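PDB 2PWQ: ubiquitin conjugating enzyme from Plasmodium yoelii, which probably accepts activated ubiquitin as a thioester and passes it on toward substrate proteins. Local coordinates for residues G57-P62 / L127-L132; T73-I78 / K88-T93; P136-P141 / K148-N153. All blocks are in the same frame, centred on the assembly; numbering follows the deposited sequence. Where two conformers were deposited one is given.

Overall arrangement
Contacts 1 and 2 build the centre of the ubiquitin-conjugating fold, and contact 3 lies on its surface. Contact 1 packs helix 122-134 on strand 54-60; contact 2 pairs strands 71-77 and 88-91 of the same four-stranded antiparallel sheet. They meet directly, G57 O lying 2.8 Å from L74 N and I129 CG2 packing 3.6 Å from F91 CZ. Contact 3 joins the loop after helix 122-134 to helix 144-152, its centre about 19 Å from that of contact 1. Backbone hydrogen bonds dominate contact 2, aliphatic packing with one glutamine bond contact 1, and proline-tyrosine packing with a long salt bridge contact 3.

Contact 1. Residues G57-P62 / L127-L132; sequences GFIKGP and LSIQAL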
loop_
_atom_site.group_PDB
_atom_site.type_symbol
_atom_site.label_atom_id
_atom_site.label_comp_id
_atom_site.label_asym_id
_atom_site.label_seq_id
_atom_site.Cartn_x
_atom_site.Cartn_y
_atom_site.Cartn_z
ATOM N N GLY A 57 -3.514 4.548 5.078
ATOM C CA GLY A 57 -4.048 4.285 3.747
ATOM C C GLY A 57 -4.913 3.044 3.660
ATOM O O GLY A 57 -4.748 2.112 4.450
ATOM N N PHE A 58 -5.905 3.080 2.779
ATOM C CA PHE A 58 -6.709 1.920 2.399
ATOM C C PHE A 58 -6.469 1.523 0.928
ATOM O O PHE A 58 -6.489 2.381 0.022
ATOM C CB PHE A 58 -8.194 2.219 2.599
ATOM C CG PHE A 58 -9.115 1.298 1.841
ATOM C CD1 PHE A 58 -9.331 -0.027 2.279
ATOM C CD2 PHE A 58 -9.793 1.755 0.695
ATOM C CE1 PHE A 58 -10.190 -0.872 1.578
ATOM C CE2 PHE A 58 -10.633 0.938 0.006
ATOM C CZ PHE A 58 -10.843 -0.384 0.418
ATOM N N ILE A 59 -6.264 0.238 0.696
ATOM C CA ILE A 59 -6.288 -0.335 -0.656
ATOM C C ILE A 59 -7.276 -1.486 -0.748
ATOM O O ILE A 59 -7.227 -2.466 0.051
ATOM C CB ILE A 59 -4.910 -0.864 -1.139
ATOM C CG1 ILE A 59 -3.899 0.261 -1.298
ATOM C CG2 ILE A 59 -5.046 -1.658 -2.453
ATOM C CD1 ILE A 59 -2.478 -0.288 -1.394
ATOM N N LYS A 60 -8.149 -1.382 -1.739
ATOM C CA LYS A 60 -9.070 -2.442 -2.054
ATOM C C LYS A 60 -8.328 -3.567 -2.751
ATOM O O LYS A 60 -7.602 -3.335 -3.729
ATOM C CB LYS A 60 -10.204 -1.932 -2.949
ATOM C CG LYS A 60 -11.321 -2.961 -3.092
ATOM C CD LYS A 60 -12.460 -2.525 -3.950
ATOM C CE LYS A 60 -12.426 -3.178 -5.316
ATOM N NZ LYS A 60 -13.839 -3.218 -5.871
ATOM N N GLY A 61 -8.515 -4.787 -2.244
ATOM C CA GLY A 61 -8.002 -5.976 -2.895
ATOM C C GLY A 61 -8.695 -6.156 -4.249
ATOM O O GLY A 61 -9.912 -6.190 -4.315
ATOM N N PRO A 62 -7.912 -6.249 -5.335
ATOM C CA PRO A 62 -8.483 -6.345 -6.691
ATOM C C PRO A 62 -9.332 -7.578 -7.029
ATOM O O PRO A 62 -8.995 -8.703 -6.660
ATOM C CB PRO A 62 -7.249 -6.251 -7.598
ATOM C CG PRO A 62 -6.230 -5.568 -6.786
ATOM C CD PRO A 62 -6.445 -6.176 -5.402
ATOM N N LEU A 127 -1.793 3.273 -5.663
ATOM C CA LEU A 127 -2.279 2.572 -6.854
ATOM C C LEU A 127 -1.220 1.573 -7.338
ATOM O O LEU A 127 -1.550 0.489 -7.797
ATOM C CB LEU A 127 -2.576 3.539 -8.006
ATOM C CG LEU A 127 -3.934 4.253 -8.079
ATOM C CD1 LEU A 127 -3.907 5.247 -9.265
ATOM C CD2 LEU A 127 -5.182 3.299 -8.195
ATOM N N SER A 128 0.048 1.908 -7.234
ATOM C CA SER A 128 1.040 1.000 -7.760
ATOM C C SER A 128 1.247 -0.185 -6.801
ATOM O O SER A 128 1.761 -1.241 -7.189
ATOM C CB SER A 128 2.374 1.707 -7.995
ATOM O OG SER A 128 3.082 1.686 -6.768
ATOM N N ILE A 129 0.855 -0.021 -5.538
ATOM C CA ILE A 129 0.942 -1.129 -4.610
ATOM C C ILE A 129 -0.244 -2.014 -4.910
ATOM O O ILE A 129 -0.099 -3.231 -4.948
ATOM C CB ILE A 129 0.968 -0.646 -3.139
ATOM C CG1 ILE A 129 2.331 0.018 -2.869
ATOM C CG2 ILE A 129 0.766 -1.852 -2.137
ATOM C CD1 ILE A 129 2.334 1.005 -1.725
ATOM N N GLN A 130 -1.420 -1.434 -5.135
ATOM C CA GLN A 130 -2.561 -2.250 -5.513
ATOM C C GLN A 130 -2.287 -3.033 -6.821
ATOM O O GLN A 130 -2.760 -4.180 -6.999
ATOM C CB GLN A 130 -3.795 -1.364 -5.652
ATOM C CG GLN A 130 -5.086 -2.072 -6.065
ATOM C CD GLN A 130 -6.170 -1.086 -6.412
ATOM O OE1 GLN A 130 -5.969 -0.258 -7.286
ATOM N NE2 GLN A 130 -7.334 -1.175 -5.748
ATOM N N ALA A 131 -1.558 -2.406 -7.752
ATOM C CA ALA A 131 -1.131 -3.112 -8.970
ATOM C C ALA A 131 -0.311 -4.354 -8.623
ATOM O O ALA A 131 -0.561 -5.421 -9.170
ATOM C CB ALA A 131 -0.361 -2.167 -9.968
ATOM N N LEU A 132 0.658 -4.209 -7.714
ATOM C CA LEU A 132 1.388 -5.367 -7.172
ATOM C C LEU A 132 0.494 -6.508 -6.665
ATOM O O LEU A 132 0.794 -7.671 -6.894
ATOM C CB LEU A 132 2.299 -4.945 -6.056
ATOM C CG LEU A 132 3.745 -4.772 -6.398
ATOM C CD1 LEU A 132 4.524 -4.575 -5.135
ATOM C CD2 LEU A 132 4.261 -6.005 -7.189
#
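In the alpha/beta core of the ubiquitin-conjugating fold, helix 122-134 lies against one face of the antiparallel sheet, and here I59 and K60 of strand 54-60 meet I129 and Q130 of the helix. The two short axes approach to 8.8 Å and run 39° apart. I59 points its side chain at the helix and uses both branches. Its CG2, anti to the backbone N, presses on the aliphatic root of Q130, 3.4 Å from CB, while CD1, at the end of the other branch, reaches I129 CG2 at 3.7 Å, the two isoleucine side chains crossing nearly at right angles. Q130 carries the polar half. With CG anti to the backbone N (chi1 179°) and the chain extended, its amide reaches the end of the strand, where NE2 donates to K60 O over 3.0 Å. The bond is nearly straight, 175° at the hydrogen; it falls on a carbonyl lone pair, and the acceptor sits in the plane of the amide. NE2 also bonds to E42 OE1, so two acceptors share NE2, which probably limits rotation of the carboxamide. Beyond the strand's end P62 flanks the same side chain, its CG 3.7 Å from Q130 CG as the two lie alongside, running opposite ways. The hydrocarbon part of Q130 is thus bordered by I59 and P62, its amide by the K60 backbone. Around the contact, I43 of strand 43-47 touches both I59 and Q130, and L133 of the helix packs on I59 and P62. I129 continues the apolar layer to I89 and F91 of strand 88-91, so that the helix spans the sheet from one outermost strand to the other.

Contact 2. Residues T73-I78 / K88-T93; sequences TLAITI and KIKFVT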
loop_
_atom_site.group_PDB
_atom_site.type_symbol
_atom_site.label_atom_id
_atom_site.label_comp_id
_atom_site.label_asym_id
_atom_site.label_seq_id
_atom_site.Cartn_x
_atom_site.Cartn_y
_atom_site.Cartn_z
ATOM N N THR A 73 -5.276 -2.021 5.145
ATOM C CA THR A 73 -4.826 -0.819 5.810
ATOM C C THR A 73 -3.329 -0.758 5.730
ATOM O O THR A 73 -2.678 -1.796 5.932
ATOM C CB THR A 73 -5.230 -0.874 7.293
ATOM O OG1 THR A 73 -6.651 -0.942 7.341
ATOM C CG2 THR A 73 -4.763 0.338 8.002
ATOM N N LEU A 74 -2.794 0.438 5.436
ATOM C CA LEU A 74 -1.353 0.689 5.393
ATOM C C LEU A 74 -1.003 1.886 6.292
ATOM O O LEU A 74 -1.859 2.697 6.607
ATOM C CB LEU A 74 -0.847 0.927 3.931
ATOM C CG LEU A 74 -1.125 -0.124 2.834
ATOM C CD1 LEU A 74 -2.507 0.092 2.135
ATOM C CD2 LEU A 74 -0.009 -0.172 1.797
ATOM N N ALA A 75 0.270 1.997 6.669
ATOM C CA ALA A 75 0.788 3.107 7.462
ATOM C C ALA A 75 1.667 3.911 6.554
ATOM O O ALA A 75 2.585 3.366 5.986
ATOM C CB ALA A 75 1.633 2.571 8.695
ATOM N N ILE A 76 1.388 5.200 6.436
ATOM C CA ILE A 76 2.103 6.102 5.517
ATOM C C ILE A 76 2.851 7.199 6.307
ATOM O O ILE A 76 2.234 8.107 6.862
ATOM C CB ILE A 76 1.117 6.735 4.520
ATOM C CG1 ILE A 76 0.295 5.639 3.820
ATOM C CG2 ILE A 76 1.865 7.673 3.501
ATOM C CD1 ILE A 76 -0.937 6.147 3.107
ATOM N N THR A 77 4.172 7.123 6.403
ATOM C CA THR A 77 4.867 8.208 7.073
ATOM C C THR A 77 5.519 9.137 6.054
ATOM O O THR A 77 6.379 8.712 5.238
ATOM C CB THR A 77 5.851 7.748 8.186
ATOM O OG1 THR A 77 7.135 7.535 7.636
ATOM C CG2 THR A 77 5.413 6.469 8.857
ATOM N N ILE A 78 5.080 10.396 6.063
ATOM C CA ILE A 78 5.457 11.373 5.027
ATOM C C ILE A 78 6.591 12.214 5.560
ATOM O O ILE A 78 6.475 12.739 6.675
ATOM C CB ILE A 78 4.263 12.256 4.673
ATOM C CG1 ILE A 78 3.115 11.379 4.205
ATOM C CG2 ILE A 78 4.639 13.328 3.629
ATOM C CD1 ILE A 78 1.793 11.990 4.337
ATOM N N LYS A 88 7.260 6.764 3.263
ATOM C CA LYS A 88 7.508 5.379 3.628
ATOM C C LYS A 88 6.146 4.743 3.826
ATOM O O LYS A 88 5.249 5.354 4.420
ATOM C CB LYS A 88 8.370 5.280 4.880
ATOM C CG LYS A 88 9.632 6.139 4.781
ATOM C CD LYS A 88 10.652 5.868 5.856
ATOM C CE LYS A 88 11.986 6.545 5.545
ATOM N NZ LYS A 88 12.992 6.256 6.610
ATOM N N ILE A 89 5.968 3.545 3.279
ATOM C CA ILE A 89 4.690 2.822 3.344
ATOM C C ILE A 89 4.940 1.365 3.747
ATOM O O ILE A 89 5.907 0.738 3.281
ATOM C CB ILE A 89 3.913 2.886 2.027
ATOM C CG1 ILE A 89 3.757 4.338 1.574
ATOM C CG2 ILE A 89 2.547 2.267 2.164
ATOM C CD1 ILE A 89 3.077 4.477 0.235
ATOM N N LYS A 90 4.090 0.850 4.632
ATOM C CA LYS A 90 4.102 -0.561 5.014
ATOM C C LYS A 90 2.661 -0.986 5.248
ATOM O O LYS A 90 1.807 -0.165 5.588
ATOM C CB LYS A 90 4.926 -0.781 6.277
ATOM C CG LYS A 90 4.185 -0.487 7.576
ATOM C CD LYS A 90 4.844 -1.235 8.765
ATOM C CE LYS A 90 4.039 -1.039 10.049
ATOM N NZ LYS A 90 4.003 0.385 10.498
ATOM N N PHE A 91 2.363 -2.257 5.072
ATOM C CA PHE A 91 1.002 -2.672 5.274
ATOM C C PHE A 91 0.807 -2.780 6.778
ATOM O O PHE A 91 1.772 -3.000 7.490
ATOM C CB PHE A 91 0.760 -4.056 4.651
ATOM C CG PHE A 91 0.409 -4.010 3.218
ATOM C CD1 PHE A 91 1.389 -3.830 2.242
ATOM C CD2 PHE A 91 -0.917 -4.158 2.828
ATOM C CE1 PHE A 91 1.031 -3.781 0.905
ATOM C CE2 PHE A 91 -1.290 -4.121 1.503
ATOM C CZ PHE A 91 -0.315 -3.945 0.525
ATOM N N VAL A 92 -0.424 -2.579 7.243
ATOM C CA VAL A 92 -0.776 -2.835 8.634
ATOM C C VAL A 92 -1.487 -4.155 8.608
ATOM O O VAL A 92 -1.152 -5.081 9.394
ATOM C CB VAL A 92 -1.684 -1.713 9.237
ATOM C CG1 VAL A 92 -2.375 -2.170 10.611
ATOM C CG2 VAL A 92 -0.845 -0.460 9.454
ATOM N N THR A 93 -2.461 -4.254 7.691
ATOM C CA THR A 93 -3.233 -5.482 7.533
ATOM C C THR A 93 -2.262 -6.591 7.131
ATOM O O THR A 93 -1.362 -6.406 6.294
ATOM C CB THR A 93 -4.311 -5.297 6.474
ATOM O OG1 THR A 93 -5.128 -4.191 6.848
ATOM C CG2 THR A 93 -5.206 -6.497 6.360
HETATM O O HOH W 1 4.709 3.757 7.269
#
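Strands 73-77 and 88-91 pair antiparallel, with A75-K90 and T77-K88 as hydrogen-bonded pairs and L74-F91 and I76-I89 as non-hydrogen-bonded ones. A75 N bonds to K90 O at 2.9 Å, and the return bond from K90 N to A75 O is longer at 3.2 Å. Past the regular pairing, T73 O takes two amides, V92 N at 2.7 Å and T93 N at 3.0 Å, both from the same face of the carbonyl plane and tilted from it. V92 and T93 thus form a classic beta bulge opposite T73. T93 turns its hydroxyl back on the strand: OG1, anti to the carbonyl carbon (chi1 -57°), accepts from T73 N at 2.8 Å, so the bulge and this hydroxyl together hold both backbone polar atoms of T73. L74 and F91 lie side by side. L74 CD2 stands over the ring centre, 3.8 Å from the centroid and 8° off the normal, a CH-pi contact, while the same methyl touches I89 CG2 at 3.6 Å. I76 adds a looser contact with I89 on this face. On the other face A75 CB meets V92 CG2 and the bent K90 chain, K90 NZ coming within 3.7 Å of A75 CB, and T77 OG1 lies against the aliphatic start of K88. I89 and F91 also touch helix 122-134, and L74 packs on I59 of the neighbouring strand. The arrangement is a beta hairpin at one edge of the meander sheet characteristic of the ubiquitin-conjugating fold, with apolar residues toward the helix and lysines on the opposite face.

Contact 3. Residues P136-P141 / K148-N153; sequences PQPDDP and KMYKEN
P136 and P138 meet Y150 where the loop leading out of helix 122-134 lies against helix 144-152, in the C-terminal helical part of the ubiquitin-conjugating fold. The principal interaction is apolar. The P138 and Y150 side chains meet at a slant, with P138 CB 3.5 Å from Y150 CD2 and P138 CG 3.6 Å from Y150 CE2. P136 sits farther out along the tyrosine: its CG is 3.8 Å from OH, its CB 4.0 Å from CZ, and the two side chains cross at about a right angle. Y150 reaches both prolines because CG is anti to its backbone N (chi1 -176°), which carries the ring off the helix toward the loop. Elsewhere the ring makes edge-to-face contacts with H154 and F157, and P136 also touches H97 and P98, so the packing extends past these two segments. The loop's own shape comes from the backbone: a type I beta turn from Q137 to D140, closed by D140 N to Q137 O at 3.2 Å, places P138 and D139 at its corners, P138 turned to the helix. Charge adds a second, exposed link beside the rings. K151, one residue on from Y150, extends its chain past P138, with CG and CE near the proline, and brings its ammonium group to the turn. D139 starts out pointing away from the helix, but its carboxylate bends back across the lysine to form a long salt bridge, OD1 standing 3.6 Å from K151 NZ.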
loop_
_atom_site.group_PDB
_atom_site.type_symbol
_atom_site.label_atom_id
_atom_site.label_comp_id
_atom_site.label_asym_id
_atom_site.label_seq_id
_atom_site.Cartn_x
_atom_site.Cartn_y
_atom_site.Cartn_z
ATOM N N PRO A 136 1.782 -10.108 -8.773
ATOM C CA PRO A 136 2.941 -10.290 -7.896
ATOM C C PRO A 136 4.239 -10.510 -8.687
ATOM O O PRO A 136 4.211 -11.117 -9.751
ATOM C CB PRO A 136 2.573 -11.536 -7.031
ATOM C CG PRO A 136 1.101 -11.769 -7.227
ATOM C CD PRO A 136 0.811 -11.200 -8.643
ATOM N N GLN A 137 5.357 -10.056 -8.141
ATOM C CA GLN A 137 6.676 -10.093 -8.804
ATOM C C GLN A 137 7.686 -11.011 -8.087
ATOM O O GLN A 137 8.593 -10.524 -7.372
ATOM C CB GLN A 137 7.228 -8.667 -8.865
ATOM C CG GLN A 137 6.330 -7.741 -9.653
ATOM C CD GLN A 137 6.141 -8.259 -11.059
ATOM O OE1 GLN A 137 5.001 -8.549 -11.514
ATOM N NE2 GLN A 137 7.275 -8.458 -11.742
ATOM N N PRO A 138 7.561 -12.341 -8.305
ATOM C CA PRO A 138 8.252 -13.359 -7.487
ATOM C C PRO A 138 9.780 -13.350 -7.494
ATOM O O PRO A 138 10.380 -13.892 -6.564
ATOM C CB PRO A 138 7.719 -14.685 -8.044
ATOM C CG PRO A 138 7.280 -14.364 -9.431
ATOM C CD PRO A 138 6.720 -12.969 -9.342
ATOM N N ASP A 139 10.390 -12.749 -8.513
ATOM C CA ASP A 139 11.862 -12.691 -8.658
ATOM C C ASP A 139 12.549 -11.620 -7.818
ATOM O O ASP A 139 13.782 -11.627 -7.685
ATOM C CB ASP A 139 12.235 -12.437 -10.122
ATOM C CG ASP A 139 12.172 -13.687 -10.975
ATOM O OD1 ASP A 139 11.243 -14.518 -10.790
ATOM O OD2 ASP A 139 13.060 -13.822 -11.851
ATOM N N ASP A 140 11.745 -10.688 -7.293
ATOM C CA ASP A 140 12.212 -9.567 -6.461
ATOM C C ASP A 140 11.570 -9.674 -5.071
ATOM O O ASP A 140 10.867 -8.755 -4.627
ATOM C CB ASP A 140 11.857 -8.235 -7.138
ATOM C CG ASP A 140 12.324 -8.174 -8.608
ATOM O OD1 ASP A 140 13.421 -8.726 -8.913
ATOM O OD2 ASP A 140 11.599 -7.575 -9.449
ATOM N N PRO A 141 11.840 -10.786 -4.361
ATOM C CA PRO A 141 10.915 -11.222 -3.318
ATOM C C PRO A 141 11.147 -10.499 -1.995
ATOM O O PRO A 141 12.263 -10.039 -1.719
ATOM C CB PRO A 141 11.213 -12.724 -3.190
ATOM C CG PRO A 141 12.489 -12.985 -4.022
ATOM C CD PRO A 141 13.033 -11.652 -4.420
ATOM N N LYS A 148 8.792 -18.779 -2.141
ATOM C CA LYS A 148 9.003 -20.206 -2.349
ATOM C C LYS A 148 7.674 -20.855 -2.713
ATOM O O LYS A 148 7.599 -21.579 -3.708
ATOM C CB LYS A 148 9.629 -20.871 -1.116
ATOM C CG LYS A 148 9.835 -22.389 -1.237
ATOM C CD LYS A 148 11.309 -22.764 -1.030
ATOM C CE LYS A 148 11.658 -22.968 0.427
ATOM N NZ LYS A 148 11.093 -24.249 0.938
ATOM N N MET A 149 6.627 -20.570 -1.944
ATOM C CA MET A 149 5.338 -21.186 -2.165
ATOM C C MET A 149 4.740 -20.734 -3.491
ATOM O O MET A 149 4.090 -21.505 -4.190
ATOM C CB MET A 149 4.385 -20.835 -1.024
ATOM C CG MET A 149 3.032 -21.525 -1.159
ATOM S SD MET A 149 1.768 -21.034 0.029
ATOM C CE MET A 149 2.270 -21.896 1.540
ATOM N N TYR A 150 4.944 -19.465 -3.815
ATOM C CA TYR A 150 4.350 -18.867 -5.001
ATOM C C TYR A 150 4.902 -19.600 -6.244
ATOM O O TYR A 150 4.143 -20.009 -7.133
ATOM C CB TYR A 150 4.641 -17.359 -5.013
ATOM C CG TYR A 150 3.994 -16.638 -6.151
ATOM C CD1 TYR A 150 2.632 -16.355 -6.126
ATOM C CD2 TYR A 150 4.737 -16.267 -7.276
ATOM C CE1 TYR A 150 2.028 -15.714 -7.174
ATOM C CE2 TYR A 150 4.139 -15.627 -8.350
ATOM C CZ TYR A 150 2.789 -15.353 -8.296
ATOM O OH TYR A 150 2.168 -14.718 -9.340
ATOM N N LYS A 151 6.216 -19.800 -6.249
ATOM C CA LYS A 151 6.912 -20.548 -7.288
ATOM C C LYS A 151 6.700 -22.085 -7.205
ATOM O O LYS A 151 6.245 -22.699 -8.169
ATOM C CB LYS A 151 8.398 -20.167 -7.290
ATOM C CG LYS A 151 8.684 -18.757 -7.762
ATOM C CD LYS A 151 10.149 -18.402 -7.540
ATOM C CE LYS A 151 10.576 -17.220 -8.409
ATOM N NZ LYS A 151 11.964 -16.738 -8.092
ATOM N N GLU A 152 6.993 -22.701 -6.055
ATOM C CA GLU A 152 6.904 -24.186 -5.907
ATOM C C GLU A 152 5.511 -24.825 -5.930
ATOM O O GLU A 152 5.364 -25.941 -6.425
ATOM C CB GLU A 152 7.716 -24.695 -4.714
ATOM C CG GLU A 152 9.091 -25.252 -5.083
ATOM C CD GLU A 152 10.249 -24.282 -4.823
ATOM O OE1 GLU A 152 11.028 -24.546 -3.873
ATOM O OE2 GLU A 152 10.385 -23.268 -5.563
ATOM N N ASN A 153 4.504 -24.139 -5.391
ATOM C CA ASN A 153 3.137 -24.671 -5.312
ATOM C C ASN A 153 2.234 -23.472 -5.323
ATOM O O ASN A 153 1.869 -22.932 -4.276
ATOM C CB ASN A 153 2.885 -25.506 -4.032
ATOM C CG ASN A 153 1.511 -26.232 -4.036
ATOM O OD1 ASN A 153 0.626 -25.945 -4.846
ATOM N ND2 ASN A 153 1.344 -27.173 -3.112
#